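Local structure of Aac(6')-ib (Escherichia coli, 2VQY) at residues 103-108 / 178-183; 115-120 / 134-139; 151-156 / 185-190. The protein probably transfers an acetyl group from acetyl-CoA to the 6'-amino group of aminoglycosides such as kanamycin B, which would confer resistance to these antibiotics. The protein carries 2 engineered substitutions. All coordinates share one frame; numbering follows the deposited sequence. Where two conformers were deposited one is given.

Interaction 1. Residues 103-108 / 178-183; sequences DGWWEE and VTTPDG. Engineered in segment 103-108: W105 (natural residue Arg). Engineered in segment 178-183: D182 (natural residue Tyr). With PAR (paromomycin), chain C.
P181 sets the CB-CG-CD rim of its tilted pyrrolidine over one face of the W105 indole. This CH-pi contact joins the loop between strands 88-97 and 114-121 of the GNAT fold to the type I beta turn T180-G183 of the hairpin between strands 173-180 and 183-191. P181 CG sits 3.4 Å from the centroid of the five-membered ring, only 11° off its normal. The opposite face of the indole carries paromomycin, with PAR C12 3.6 Å from W105 CE3. D182 meets the ring at its edge, and its carboxylate stands nearly perpendicular to it. W105 and D182 are both engineered residues. The neighbouring indole, W106, uses its own edge: NE1 is 3.0 Å from PAR N12. V178 CG2 meets the edge of its six-membered ring, and T180 CG2 lies 3.9 Å from W106 CH2. The ring of Y96 meets W106 with the two planes nearly parallel. The turn is fixed from within. T180 OG1 (chi1 79°) donates to G183 O over 2.6 Å, in the carbonyl plane, while T180 N donates to the same oxygen.

Interaction 2. Residues 115-120 / 134-139; sequences RGIDQL and KLVRAL. With PAR (paromomycin), chain C.
D118 OD1 accepts two hydrogen bonds from paromomycin, from PAR O61 at 2.6 Å and from PAR N32 at 2.8 Å. D155 OD1 lies close by and accepts from the same PAR N32. Q94 NE2 holds the other oxygen, D118 OD2. I117 and Q119 point to the other side of the strand, toward helix 134-139, and this packing is apolar. I117 and L139 meet tip to tip, with I117 CG2 3.6 Å from L139 CD2. The other branch of I117 ends at V136, CD1 to CG1 3.8 Å. Q119 is bent at chi2 (-64°), which lays its amide across V136 CG2, 3.7 Å from CD. Its CG slides past L135 CD2 at 3.7 Å. The buried amide oxygen is satisfied by Y167 OH, and Q119 N bonds acetyl-CoA. Strand and helix run 148° apart as the first two elements of a beta-alpha-beta unit completed by strand 151-154. Helix 161-169 flanks V136, and strand 26-30 touches L135 and L139.

Interaction 3. Residues 151-156 / 185-190; sequences KIQTDP and AVYMVQ. With ACO (acetyl coenzyme *a), chain B.
Y187 OH donates a 2.6 Å hydrogen bond to Q153 OE1. The oxygen lies at the edge of the phenol ring, and the amide plane is turned 86° to that ring. The hydroxyl approaches from above the carbonyl plane of the amide, not along a lone pair. Q153 NE2 goes to Y96 OH, so both ends of the amide are held and its rotation is fixed. Q153 CG stands between the backbone N and the carbonyl carbon (chi1 68°), and the chain runs out straight from there.

The two segments are neighbouring antiparallel strands in the mixed central sheet of the GNAT fold. I152 and T154 form hydrogen-bonded pairs with Q190 and M188. I152 N reaches Q190 O over 2.9 Å and is almost straight at 176°. Q153 and V189 form the non-hydrogen-bonded pair between them. Beyond the strand end V186 N still bonds P156 O.

The buried face is tight. T154 CG2 lies beside M188 CB at 3.7 Å. M188 SD meets P156 CG at 3.7 Å, the two side chains crossing at about a right angle. Helix 161-169 covers this side. T154 OG1 bonds I117 O and lies 3.0 Å from the acetyl CH3 of acetyl-CoA. D155 OD1 also nears that methyl and bonds paromomycin, so the strand end lies where acetyl-CoA and the bound aminoglycoside meet.

The K151 end is looser and partly exposed. Its aliphatic chain crosses V189 obliquely, CD to CB 3.9 Å. A water accepts from K151 NZ and donates to Y187 OH at 2.8 Å.

How the interactions relate
Interactions 2 and 3 are buried, whereas interaction 1 lies at the surface. Interaction 2 packs a helix on the sheet through apolar side chains. Interaction 3 joins two strands within that sheet, mostly by backbone hydrogen bonds. Interaction 1 relies on aromatic rings set against a turn. Strands 114-121 and 151-154 are neighbours, and a probable hydrogen bond between R115 O and Q153 N ties interactions 2 and 3. V178 O to A185 N does the same for interactions 1 and 3, where W105 and W106 also pack on D155. Paromomycin touches all three contacts. Acetyl-CoA touches interactions 2 and 3. Along the chain, interaction 2 is nested inside the loop closed by interaction 1.

Interaction 1. Residues 103-108 / 178-183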
loop_
_atom_site.group_PDB
_atom_site.type_symbol
_atom_site.label_atom_id
_atom_site.label_comp_id
_atom_site.label_asym_id
_atom_site.label_seq_id
_atom_site.Cartn_x
_atom_site.Cartn_y
_atom_site.Cartn_z
ATOM N N ASP A 103 8.233 -8.924 -13.589
ATOM C CA ASP A 103 8.528 -10.349 -13.693
ATOM C C ASP A 103 8.621 -11.004 -12.295
ATOM O O ASP A 103 9.276 -10.487 -11.402
ATOM C CB ASP A 103 9.862 -10.533 -14.461
ATOM C CG ASP A 103 10.037 -11.938 -15.051
ATOM O OD1 ASP A 103 9.069 -12.738 -15.095
ATOM O OD2 ASP A 103 11.176 -12.247 -15.493
ATOM N N GLY A 104 7.912 -12.111 -12.108
ATOM C CA GLY A 104 7.970 -12.845 -10.838
ATOM C C GLY A 104 6.803 -12.545 -9.920
ATOM O O GLY A 104 6.492 -13.326 -9.025
ATOM N N TRP A 105 6.160 -11.399 -10.159
ATOM C CA TRP A 105 5.084 -10.900 -9.311
ATOM C C TRP A 105 3.704 -11.313 -9.823
ATOM O O TRP A 105 3.377 -11.039 -10.986
ATOM C CB TRP A 105 5.170 -9.365 -9.216
ATOM C CG TRP A 105 6.306 -8.884 -8.388
ATOM C CD1 TRP A 105 7.542 -8.445 -8.824
ATOM C CD2 TRP A 105 6.338 -8.827 -6.960
ATOM N NE1 TRP A 105 8.336 -8.116 -7.733
ATOM C CE2 TRP A 105 7.624 -8.346 -6.581
ATOM C CE3 TRP A 105 5.410 -9.158 -5.962
ATOM C CZ2 TRP A 105 7.994 -8.167 -5.234
ATOM C CZ3 TRP A 105 5.769 -8.955 -4.615
ATOM C CH2 TRP A 105 7.045 -8.466 -4.267
ATOM N N TRP A 106 2.899 -11.928 -8.943
ATOM C CA TRP A 106 1.483 -12.258 -9.200
ATOM C C TRP A 106 1.286 -13.041 -10.511
ATOM O O TRP A 106 0.344 -12.784 -11.265
ATOM C CB TRP A 106 0.579 -10.975 -9.128
ATOM C CG TRP A 106 1.019 -10.185 -7.924
ATOM C CD1 TRP A 106 1.518 -8.920 -7.890
ATOM C CD2 TRP A 106 1.082 -10.683 -6.569
ATOM N NE1 TRP A 106 1.888 -8.576 -6.592
ATOM C CE2 TRP A 106 1.624 -9.634 -5.761
ATOM C CE3 TRP A 106 0.686 -11.888 -5.953
ATOM C CZ2 TRP A 106 1.852 -9.779 -4.390
ATOM C CZ3 TRP A 106 0.885 -12.028 -4.568
ATOM C CH2 TRP A 106 1.447 -10.970 -3.796
ATOM N N GLU A 107 2.172 -14.001 -10.753
ATOM C CA GLU A 107 2.167 -14.709 -12.046
ATOM C C GLU A 107 0.939 -15.603 -12.276
ATOM O O GLU A 107 0.629 -15.927 -13.434
ATOM C CB GLU A 107 3.480 -15.483 -12.256
ATOM C CG GLU A 107 4.678 -14.557 -12.448
ATOM C CD GLU A 107 5.942 -15.287 -12.812
ATOM O OE1 GLU A 107 5.977 -16.532 -12.681
ATOM O OE2 GLU A 107 6.908 -14.610 -13.239
ATOM N N GLU A 108 0.247 -16.005 -11.200
ATOM C CA GLU A 108 -1.007 -16.777 -11.325
ATOM C C GLU A 108 -2.240 -15.895 -11.552
ATOM O O GLU A 108 -3.346 -16.404 -11.836
ATOM C CB GLU A 108 -1.257 -17.668 -10.088
ATOM C CG GLU A 108 -0.031 -18.472 -9.624
ATOM C CD GLU A 108 0.748 -19.104 -10.766
ATOM O OE1 GLU A 108 0.130 -19.788 -11.618
ATOM O OE2 GLU A 108 1.994 -18.922 -10.813
ATOM N N VAL A 178 2.071 -17.135 0.284
ATOM C CA VAL A 178 2.491 -17.171 -1.119
ATOM C C VAL A 178 3.947 -16.816 -1.280
ATOM O O VAL A 178 4.494 -15.992 -0.510
ATOM C CB VAL A 178 1.621 -16.230 -2.004
ATOM C CG1 VAL A 178 0.201 -16.736 -2.014
ATOM C CG2 VAL A 178 1.721 -14.779 -1.486
ATOM N N THR A 179 4.568 -17.395 -2.305
ATOM C CA THR A 179 5.939 -17.078 -2.597
ATOM C C THR A 179 5.946 -15.882 -3.522
ATOM O O THR A 179 5.307 -15.931 -4.572
ATOM C CB THR A 179 6.642 -18.247 -3.313
ATOM O OG1 THR A 179 6.526 -19.435 -2.507
ATOM C CG2 THR A 179 8.104 -17.910 -3.551
ATOM N N THR A 180 6.672 -14.834 -3.128
ATOM C CA THR A 180 6.864 -13.631 -3.961
ATOM C C THR A 180 8.359 -13.394 -4.201
ATOM O O THR A 180 9.200 -14.039 -3.548
ATOM C CB THR A 180 6.242 -12.370 -3.313
ATOM O OG1 THR A 180 7.121 -11.867 -2.292
ATOM C CG2 THR A 180 4.810 -12.659 -2.720
ATOM N N PRO A 181 8.707 -12.495 -5.143
ATOM C CA PRO A 181 10.108 -12.098 -5.307
ATOM C C PRO A 181 10.746 -11.532 -4.043
ATOM O O PRO A 181 11.973 -11.562 -3.933
ATOM C CB PRO A 181 10.047 -11.030 -6.420
ATOM C CG PRO A 181 8.824 -11.448 -7.227
ATOM C CD PRO A 181 7.845 -11.842 -6.148
ATOM N N ASP A 182 9.935 -11.024 -3.113
ATOM C CA ASP A 182 10.416 -10.501 -1.834
ATOM C C ASP A 182 10.267 -11.528 -0.706
ATOM O O ASP A 182 10.191 -11.152 0.489
ATOM C CB ASP A 182 9.680 -9.212 -1.436
ATOM C CG ASP A 182 10.096 -8.021 -2.273
ATOM O OD1 ASP A 182 11.109 -8.146 -2.979
ATOM O OD2 ASP A 182 9.421 -6.976 -2.211
ATOM N N GLY A 183 10.188 -12.803 -1.075
ATOM C CA GLY A 183 10.062 -13.882 -0.080
ATOM C C GLY A 183 8.608 -14.291 0.139
ATOM O O GLY A 183 7.691 -13.768 -0.541
HETATM C C11 PAR C . 7.108 -2.690 -2.041
HETATM O O11 PAR C . 6.939 -3.983 -2.653
HETATM C C21 PAR C . 8.590 -2.367 -1.753
HETATM N N21 PAR C . 9.351 -2.565 -2.988
HETATM C C31 PAR C . 9.102 -3.323 -0.642
HETATM O O31 PAR C . 10.508 -3.104 -0.361
HETATM C C41 PAR C . 8.209 -3.207 0.616
HETATM O O41 PAR C . 8.617 -4.124 1.663
HETATM C C51 PAR C . 6.713 -3.477 0.236
HETATM O O51 PAR C . 6.297 -2.626 -0.924
HETATM C C61 PAR C . 5.747 -3.125 1.375
HETATM O O61 PAR C . 4.540 -3.910 1.252
HETATM C C12 PAR C . 4.508 -5.675 -5.622
HETATM N N12 PAR C . 3.432 -5.949 -6.593
HETATM C C22 PAR C . 3.989 -5.763 -4.163
HETATM C C32 PAR C . 5.192 -5.514 -3.239
HETATM N N32 PAR C . 4.757 -5.673 -1.823
HETATM C C42 PAR C . 5.754 -4.070 -3.489
HETATM C C52 PAR C . 6.246 -3.924 -4.957
HETATM O O52 PAR C . 6.555 -2.519 -5.204
HETATM C C62 PAR C . 5.048 -4.250 -5.875
HETATM O O62 PAR C . 5.525 -4.111 -7.210
HETATM C C13 PAR C . 7.702 -2.316 -6.076
HETATM C C23 PAR C . 7.277 -1.346 -7.204
HETATM O O23 PAR C . 6.862 -2.048 -8.363
HETATM C C33 PAR C . 8.600 -0.590 -7.464
HETATM O O33 PAR C . 9.510 -1.530 -8.118
HETATM C C43 PAR C . 9.095 -0.376 -6.030
HETATM O O43 PAR C . 8.600 -1.509 -5.240
HETATM C C53 PAR C . 8.490 0.912 -5.418
HETATM O O53 PAR C . 7.061 0.887 -5.634
HETATM C C14 PAR C . 10.810 -0.976 -8.375
HETATM C C24 PAR C . 11.212 -1.325 -9.821
HETATM N N24 PAR C . 11.074 -2.789 -10.034
HETATM C C34 PAR C . 12.675 -0.879 -10.070
HETATM O O34 PAR C . 12.725 0.560 -10.131
HETATM C C44 PAR C . 13.634 -1.401 -8.976
HETATM O O44 PAR C . 13.740 -2.832 -9.054
HETATM C C54 PAR C . 13.105 -1.042 -7.584
HETATM O O54 PAR C . 11.748 -1.619 -7.461
HETATM C C64 PAR C . 14.103 -1.538 -6.517
HETATM N N64 PAR C . 13.375 -1.971 -5.322
#

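Interaction 2. Residues 115-120 / 134-139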
loop_
_atom_site.group_PDB
_atom_site.type_symbol
_atom_site.label_atom_id
_atom_site.label_comp_id
_atom_site.label_asym_id
_atom_site.label_seq_id
_atom_site.Cartn_x
_atom_site.Cartn_y
_atom_site.Cartn_z
ATOM N N ARG A 115 -6.372 -5.187 -7.572
ATOM C CA ARG A 115 -5.417 -4.155 -7.192
ATOM C C ARG A 115 -4.722 -4.573 -5.909
ATOM O O ARG A 115 -5.387 -5.082 -4.994
ATOM C CB ARG A 115 -6.099 -2.818 -6.954
ATOM C CG ARG A 115 -6.853 -2.274 -8.161
ATOM C CD ARG A 115 -5.918 -1.704 -9.248
ATOM N NE ARG A 115 -6.736 -1.303 -10.420
ATOM C CZ ARG A 115 -7.112 -2.161 -11.367
ATOM N NH1 ARG A 115 -6.726 -3.446 -11.290
ATOM N NH2 ARG A 115 -7.868 -1.757 -12.397
ATOM N N GLY A 116 -3.411 -4.346 -5.825
ATOM C CA GLY A 116 -2.711 -4.532 -4.549
ATOM C C GLY A 116 -2.330 -3.186 -3.935
ATOM O O GLY A 116 -2.302 -2.154 -4.634
ATOM N N ILE A 117 -2.034 -3.178 -2.646
ATOM C CA ILE A 117 -1.602 -1.941 -1.969
ATOM C C ILE A 117 -0.370 -2.184 -1.077
ATOM O O ILE A 117 -0.172 -3.304 -0.549
ATOM C CB ILE A 117 -2.729 -1.293 -1.128
ATOM C CG1 ILE A 117 -3.239 -2.273 -0.042
ATOM C CG2 ILE A 117 -3.907 -0.769 -2.044
ATOM C CD1 ILE A 117 -4.325 -1.676 0.920
ATOM N N ASP A 118 0.432 -1.126 -0.913
ATOM C CA ASP A 118 1.545 -1.105 0.063
ATOM C C ASP A 118 1.509 0.276 0.685
ATOM O O ASP A 118 1.081 1.250 0.017
ATOM C CB ASP A 118 2.906 -1.314 -0.623
ATOM C CG ASP A 118 2.947 -2.562 -1.500
ATOM O OD1 ASP A 118 3.107 -3.652 -0.925
ATOM O OD2 ASP A 118 2.847 -2.453 -2.748
ATOM N N GLN A 119 1.912 0.395 1.951
ATOM C CA GLN A 119 1.877 1.728 2.581
ATOM C C GLN A 119 2.773 1.821 3.791
ATOM O O GLN A 119 3.229 0.791 4.349
ATOM C CB GLN A 119 0.438 2.185 2.918
ATOM C CG GLN A 119 -0.199 1.568 4.148
ATOM C CD GLN A 119 -0.397 0.096 3.998
ATOM O OE1 GLN A 119 -0.989 -0.375 3.017
ATOM N NE2 GLN A 119 0.115 -0.660 4.971
ATOM N N LEU A 120 3.035 3.065 4.187
ATOM C CA LEU A 120 3.897 3.327 5.338
ATOM C C LEU A 120 3.464 4.640 5.986
ATOM O O LEU A 120 2.945 5.539 5.307
ATOM C CB LEU A 120 5.380 3.363 4.921
ATOM C CG LEU A 120 5.811 4.463 3.955
ATOM C CD1 LEU A 120 6.228 5.741 4.767
ATOM C CD2 LEU A 120 6.954 3.984 3.047
ATOM N N LYS A 134 -6.888 3.780 9.292
ATOM C CA LYS A 134 -7.593 4.849 8.564
ATOM C C LYS A 134 -7.055 5.037 7.126
ATOM O O LYS A 134 -7.825 5.169 6.180
ATOM C CB LYS A 134 -7.479 6.171 9.324
ATOM C CG LYS A 134 -8.414 6.224 10.509
ATOM C CD LYS A 134 -7.902 7.207 11.541
ATOM C CE LYS A 134 -8.881 7.336 12.685
ATOM N NZ LYS A 134 -9.996 8.177 12.214
ATOM N N LEU A 135 -5.734 5.044 6.988
ATOM C CA LEU A 135 -5.100 5.170 5.677
ATOM C C LEU A 135 -5.544 4.027 4.744
ATOM O O LEU A 135 -5.971 4.270 3.591
ATOM C CB LEU A 135 -3.571 5.228 5.854
ATOM C CG LEU A 135 -2.654 5.556 4.675
ATOM C CD1 LEU A 135 -1.271 5.915 5.203
ATOM C CD2 LEU A 135 -2.567 4.375 3.708
ATOM N N VAL A 136 -5.451 2.787 5.228
ATOM C CA VAL A 136 -5.817 1.621 4.419
ATOM C C VAL A 136 -7.296 1.710 4.027
ATOM O O VAL A 136 -7.647 1.475 2.867
ATOM C CB VAL A 136 -5.443 0.297 5.120
ATOM C CG1 VAL A 136 -5.950 -0.922 4.312
ATOM C CG2 VAL A 136 -3.873 0.222 5.263
ATOM N N ARG A 137 -8.158 2.040 4.991
ATOM C CA ARG A 137 -9.590 2.202 4.698
ATOM C C ARG A 137 -9.817 3.233 3.584
ATOM O O ARG A 137 -10.628 3.032 2.690
ATOM C CB ARG A 137 -10.352 2.609 5.958
ATOM C CG ARG A 137 -10.522 1.448 6.946
ATOM C CD ARG A 137 -11.277 1.887 8.186
ATOM N NE ARG A 137 -11.300 0.823 9.184
ATOM C CZ ARG A 137 -11.677 0.967 10.452
ATOM N NH1 ARG A 137 -12.078 2.145 10.906
ATOM N NH2 ARG A 137 -11.650 -0.071 11.274
ATOM N N ALA A 138 -9.085 4.343 3.657
ATOM C CA ALA A 138 -9.205 5.404 2.643
ATOM C C ALA A 138 -8.764 4.904 1.264
ATOM O O ALA A 138 -9.417 5.199 0.256
ATOM C CB ALA A 138 -8.390 6.620 3.032
ATOM N N LEU A 139 -7.652 4.167 1.236
ATOM C CA LEU A 139 -7.131 3.630 -0.003
ATOM C C LEU A 139 -8.083 2.581 -0.604
ATOM O O LEU A 139 -8.275 2.552 -1.796
ATOM C CB LEU A 139 -5.738 3.029 0.218
ATOM C CG LEU A 139 -4.908 2.664 -1.023
ATOM C CD1 LEU A 139 -4.985 3.679 -2.169
ATOM C CD2 LEU A 139 -3.462 2.457 -0.617
HETATM C C11 PAR C . 7.108 -2.690 -2.041
HETATM O O11 PAR C . 6.939 -3.983 -2.653
HETATM C C21 PAR C . 8.590 -2.367 -1.753
HETATM N N21 PAR C . 9.351 -2.565 -2.988
HETATM C C31 PAR C . 9.102 -3.323 -0.642
HETATM O O31 PAR C . 10.508 -3.104 -0.361
HETATM C C41 PAR C . 8.209 -3.207 0.616
HETATM O O41 PAR C . 8.617 -4.124 1.663
HETATM C C51 PAR C . 6.713 -3.477 0.236
HETATM O O51 PAR C . 6.297 -2.626 -0.924
HETATM C C61 PAR C . 5.747 -3.125 1.375
HETATM O O61 PAR C . 4.540 -3.910 1.252
HETATM C C12 PAR C . 4.508 -5.675 -5.622
HETATM N N12 PAR C . 3.432 -5.949 -6.593
HETATM C C22 PAR C . 3.989 -5.763 -4.163
HETATM C C32 PAR C . 5.192 -5.514 -3.239
HETATM N N32 PAR C . 4.757 -5.673 -1.823
HETATM C C42 PAR C . 5.754 -4.070 -3.489
HETATM C C52 PAR C . 6.246 -3.924 -4.957
HETATM O O52 PAR C . 6.555 -2.519 -5.204
HETATM C C62 PAR C . 5.048 -4.250 -5.875
HETATM O O62 PAR C . 5.525 -4.111 -7.210
HETATM C C13 PAR C . 7.702 -2.316 -6.076
HETATM C C23 PAR C . 7.277 -1.346 -7.204
HETATM O O23 PAR C . 6.862 -2.048 -8.363
HETATM C C33 PAR C . 8.600 -0.590 -7.464
HETATM O O33 PAR C . 9.510 -1.530 -8.118
HETATM C C43 PAR C . 9.095 -0.376 -6.030
HETATM O O43 PAR C . 8.600 -1.509 -5.240
HETATM C C53 PAR C . 8.490 0.912 -5.418
HETATM O O53 PAR C . 7.061 0.887 -5.634
HETATM C C14 PAR C . 10.810 -0.976 -8.375
HETATM C C24 PAR C . 11.212 -1.325 -9.821
HETATM N N24 PAR C . 11.074 -2.789 -10.034
HETATM C C34 PAR C . 12.675 -0.879 -10.070
HETATM O O34 PAR C . 12.725 0.560 -10.131
HETATM C C44 PAR C . 13.634 -1.401 -8.976
HETATM O O44 PAR C . 13.740 -2.832 -9.054
HETATM C C54 PAR C . 13.105 -1.042 -7.584
HETATM O O54 PAR C . 11.748 -1.619 -7.461
HETATM C C64 PAR C . 14.103 -1.538 -6.517
HETATM N N64 PAR C . 13.375 -1.971 -5.322
#

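Interaction 3. Residues 151-156 / 185-190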
loop_
_atom_site.group_PDB
_atom_site.type_symbol
_atom_site.label_atom_id
_atom_site.label_comp_id
_atom_site.label_asym_id
_atom_site.label_seq_id
_atom_site.Cartn_x
_atom_site.Cartn_y
_atom_site.Cartn_z
ATOM N N LYS A 151 -11.278 -6.603 -6.459
ATOM C CA LYS A 151 -10.720 -7.163 -5.214
ATOM C C LYS A 151 -9.426 -6.434 -4.928
ATOM O O LYS A 151 -8.680 -6.098 -5.867
ATOM C CB LYS A 151 -10.381 -8.642 -5.449
ATOM C CG LYS A 151 -9.763 -9.352 -4.231
ATOM C CD LYS A 151 -9.706 -10.861 -4.480
ATOM C CE LYS A 151 -8.666 -11.257 -5.525
ATOM N NZ LYS A 151 -8.689 -12.752 -5.803
ATOM N N ILE A 152 -9.155 -6.182 -3.658
ATOM C CA ILE A 152 -7.886 -5.585 -3.291
ATOM C C ILE A 152 -7.082 -6.643 -2.559
ATOM O O ILE A 152 -7.634 -7.395 -1.752
ATOM C CB ILE A 152 -8.061 -4.317 -2.430
ATOM C CG1 ILE A 152 -8.974 -3.317 -3.157
ATOM C CG2 ILE A 152 -6.699 -3.664 -2.138
ATOM C CD1 ILE A 152 -9.407 -2.176 -2.273
ATOM N N GLN A 153 -5.792 -6.705 -2.864
ATOM C CA GLN A 153 -4.906 -7.649 -2.159
ATOM C C GLN A 153 -3.771 -6.895 -1.492
ATOM O O GLN A 153 -3.494 -5.733 -1.823
ATOM C CB GLN A 153 -4.307 -8.641 -3.143
ATOM C CG GLN A 153 -3.303 -7.962 -4.112
ATOM C CD GLN A 153 -2.616 -8.934 -5.068
ATOM O OE1 GLN A 153 -3.257 -9.826 -5.642
ATOM N NE2 GLN A 153 -1.329 -8.691 -5.328
ATOM N N THR A 154 -3.097 -7.576 -0.565
ATOM C CA THR A 154 -1.845 -7.055 0.017
ATOM C C THR A 154 -0.997 -8.268 0.454
ATOM O O THR A 154 -1.516 -9.395 0.529
ATOM C CB THR A 154 -2.121 -6.044 1.158
ATOM O OG1 THR A 154 -0.913 -5.350 1.526
ATOM C CG2 THR A 154 -2.743 -6.742 2.375
ATOM N N ASP A 155 0.290 -8.032 0.710
ATOM C CA ASP A 155 1.252 -9.122 0.847
ATOM C C ASP A 155 2.260 -8.791 1.982
ATOM O O ASP A 155 3.471 -8.813 1.736
ATOM C CB ASP A 155 1.966 -9.392 -0.486
ATOM C CG ASP A 155 2.835 -8.200 -0.974
ATOM O OD1 ASP A 155 2.591 -7.033 -0.533
ATOM O OD2 ASP A 155 3.775 -8.467 -1.769
ATOM N N PRO A 156 1.754 -8.518 3.204
ATOM C CA PRO A 156 2.715 -8.230 4.290
ATOM C C PRO A 156 3.638 -9.420 4.525
ATOM O O PRO A 156 3.248 -10.566 4.272
ATOM C CB PRO A 156 1.821 -8.020 5.517
ATOM C CG PRO A 156 0.494 -8.715 5.182
ATOM C CD PRO A 156 0.355 -8.482 3.688
ATOM N N ALA A 185 4.972 -14.323 1.706
ATOM C CA ALA A 185 4.110 -13.283 2.183
ATOM C C ALA A 185 2.772 -13.880 2.626
ATOM O O ALA A 185 2.344 -14.943 2.126
ATOM C CB ALA A 185 3.896 -12.213 1.071
ATOM N N VAL A 186 2.122 -13.204 3.558
ATOM C CA VAL A 186 0.779 -13.577 3.976
ATOM C C VAL A 186 -0.138 -12.814 2.999
ATOM O O VAL A 186 -0.277 -11.599 3.097
ATOM C CB VAL A 186 0.491 -13.225 5.438
ATOM C CG1 VAL A 186 -0.956 -13.509 5.829
ATOM C CG2 VAL A 186 1.487 -13.956 6.396
ATOM N N TYR A 187 -0.712 -13.564 2.062
ATOM C CA TYR A 187 -1.621 -13.007 1.055
ATOM C C TYR A 187 -2.956 -12.657 1.722
ATOM O O TYR A 187 -3.600 -13.521 2.351
ATOM C CB TYR A 187 -1.811 -14.033 -0.069
ATOM C CG TYR A 187 -2.522 -13.459 -1.265
ATOM C CD1 TYR A 187 -1.944 -12.422 -2.015
ATOM C CD2 TYR A 187 -3.779 -13.946 -1.640
ATOM C CE1 TYR A 187 -2.606 -11.879 -3.159
ATOM C CE2 TYR A 187 -4.469 -13.410 -2.769
ATOM C CZ TYR A 187 -3.874 -12.373 -3.502
ATOM O OH TYR A 187 -4.538 -11.852 -4.593
ATOM N N MET A 188 -3.398 -11.398 1.593
ATOM C CA MET A 188 -4.621 -10.949 2.225
ATOM C C MET A 188 -5.492 -10.254 1.194
ATOM O O MET A 188 -4.973 -9.548 0.357
ATOM C CB MET A 188 -4.325 -9.963 3.366
ATOM C CG MET A 188 -3.407 -10.564 4.497
ATOM S SD MET A 188 -3.120 -9.388 5.801
ATOM C CE MET A 188 -4.700 -9.395 6.668
ATOM N N VAL A 189 -6.805 -10.468 1.262
ATOM C CA VAL A 189 -7.697 -9.866 0.253
ATOM C C VAL A 189 -8.946 -9.243 0.889
ATOM O O VAL A 189 -9.388 -9.617 1.998
ATOM C CB VAL A 189 -8.125 -10.864 -0.871
ATOM C CG1 VAL A 189 -6.916 -11.474 -1.618
ATOM C CG2 VAL A 189 -9.095 -11.911 -0.329
ATOM N N GLN A 190 -9.540 -8.303 0.152
ATOM C CA GLN A 190 -10.835 -7.744 0.492
ATOM C C GLN A 190 -11.581 -7.627 -0.835
ATOM O O GLN A 190 -11.147 -6.899 -1.716
ATOM C CB GLN A 190 -10.697 -6.380 1.178
ATOM C CG GLN A 190 -12.029 -5.772 1.562
ATOM C CD GLN A 190 -11.954 -4.529 2.427
ATOM O OE1 GLN A 190 -10.869 -4.090 2.887
ATOM N NE2 GLN A 190 -13.102 -4.015 2.736
HETATM N N1A ACO B . 0.966 -8.995 17.149
HETATM C C2A ACO B . -0.337 -8.758 16.983
HETATM N N3A ACO B . -0.782 -7.515 16.820
HETATM C C4A ACO B . 0.079 -6.468 16.810
HETATM C C5A ACO B . 1.436 -6.678 16.966
HETATM C C6A ACO B . 1.875 -7.986 17.145
HETATM N N6A ACO B . 3.178 -8.238 17.307
HETATM N N7A ACO B . 2.037 -5.492 16.916
HETATM C C8A ACO B . 1.096 -4.558 16.746
HETATM N N9A ACO B . -0.095 -5.156 16.685
HETATM C C1B ACO B . -1.438 -4.537 16.477
HETATM C C2B ACO B . -1.800 -3.318 17.305
HETATM O O2B ACO B . -2.170 -3.723 18.628
HETATM C C3B ACO B . -3.015 -2.830 16.522
HETATM O O3B ACO B . -4.143 -3.691 16.745
HETATM P P3B ACO B . -5.268 -3.408 17.882
HETATM O O7A ACO B . -6.227 -4.707 17.794
HETATM O O8A ACO B . -6.102 -2.159 17.333
HETATM O O9A ACO B . -4.645 -3.210 19.221
HETATM C C4B ACO B . -2.605 -3.098 15.062
HETATM O O4B ACO B . -1.512 -4.045 15.125
HETATM C C5B ACO B . -2.099 -1.938 14.183
HETATM O O5B ACO B . -3.164 -1.071 13.791
HETATM P P1A ACO B . -2.861 0.498 13.547
HETATM O O1A ACO B . -3.965 1.058 12.704
HETATM O O2A ACO B . -2.485 1.211 14.804
HETATM O O3A ACO B . -1.559 0.377 12.679
HETATM P P2A ACO B . -0.557 1.597 12.335
HETATM O O4A ACO B . -1.228 2.884 12.486
HETATM O O5A ACO B . 0.765 1.343 13.004
HETATM O O6A ACO B . -0.361 1.281 10.739
HETATM C CBP ACO B . 1.419 0.386 9.286
HETATM C CCP ACO B . 0.218 0.048 10.202
HETATM C CDP ACO B . 1.994 -0.962 8.736
HETATM C CEP ACO B . 0.908 1.263 8.123
HETATM C CAP ACO B . 2.507 1.130 10.142
HETATM O OAP ACO B . 2.746 0.429 11.399
HETATM C C9P ACO B . 3.823 1.369 9.353
HETATM O O9P ACO B . 3.880 2.262 8.496
HETATM N N8P ACO B . 4.837 0.545 9.676
HETATM C C7P ACO B . 6.182 0.573 9.078
HETATM C C6P ACO B . 6.137 0.357 7.543
HETATM C C5P ACO B . 5.462 -0.967 7.140
HETATM O O5P ACO B . 5.449 -1.918 7.920
HETATM N N4P ACO B . 4.894 -0.934 5.915
HETATM C C3P ACO B . 4.244 -1.902 5.242
HETATM C C2P ACO B . 3.921 -3.154 5.707
HETATM S S1P ACO B . 3.264 -4.422 4.524
HETATM C C ACO B . 2.576 -3.698 3.059
HETATM O O ACO B . 2.556 -2.472 2.838
HETATM C CH3 ACO B . 1.982 -4.769 2.101
HETATM O O HOH W 1 -6.031 -12.916 -6.767
#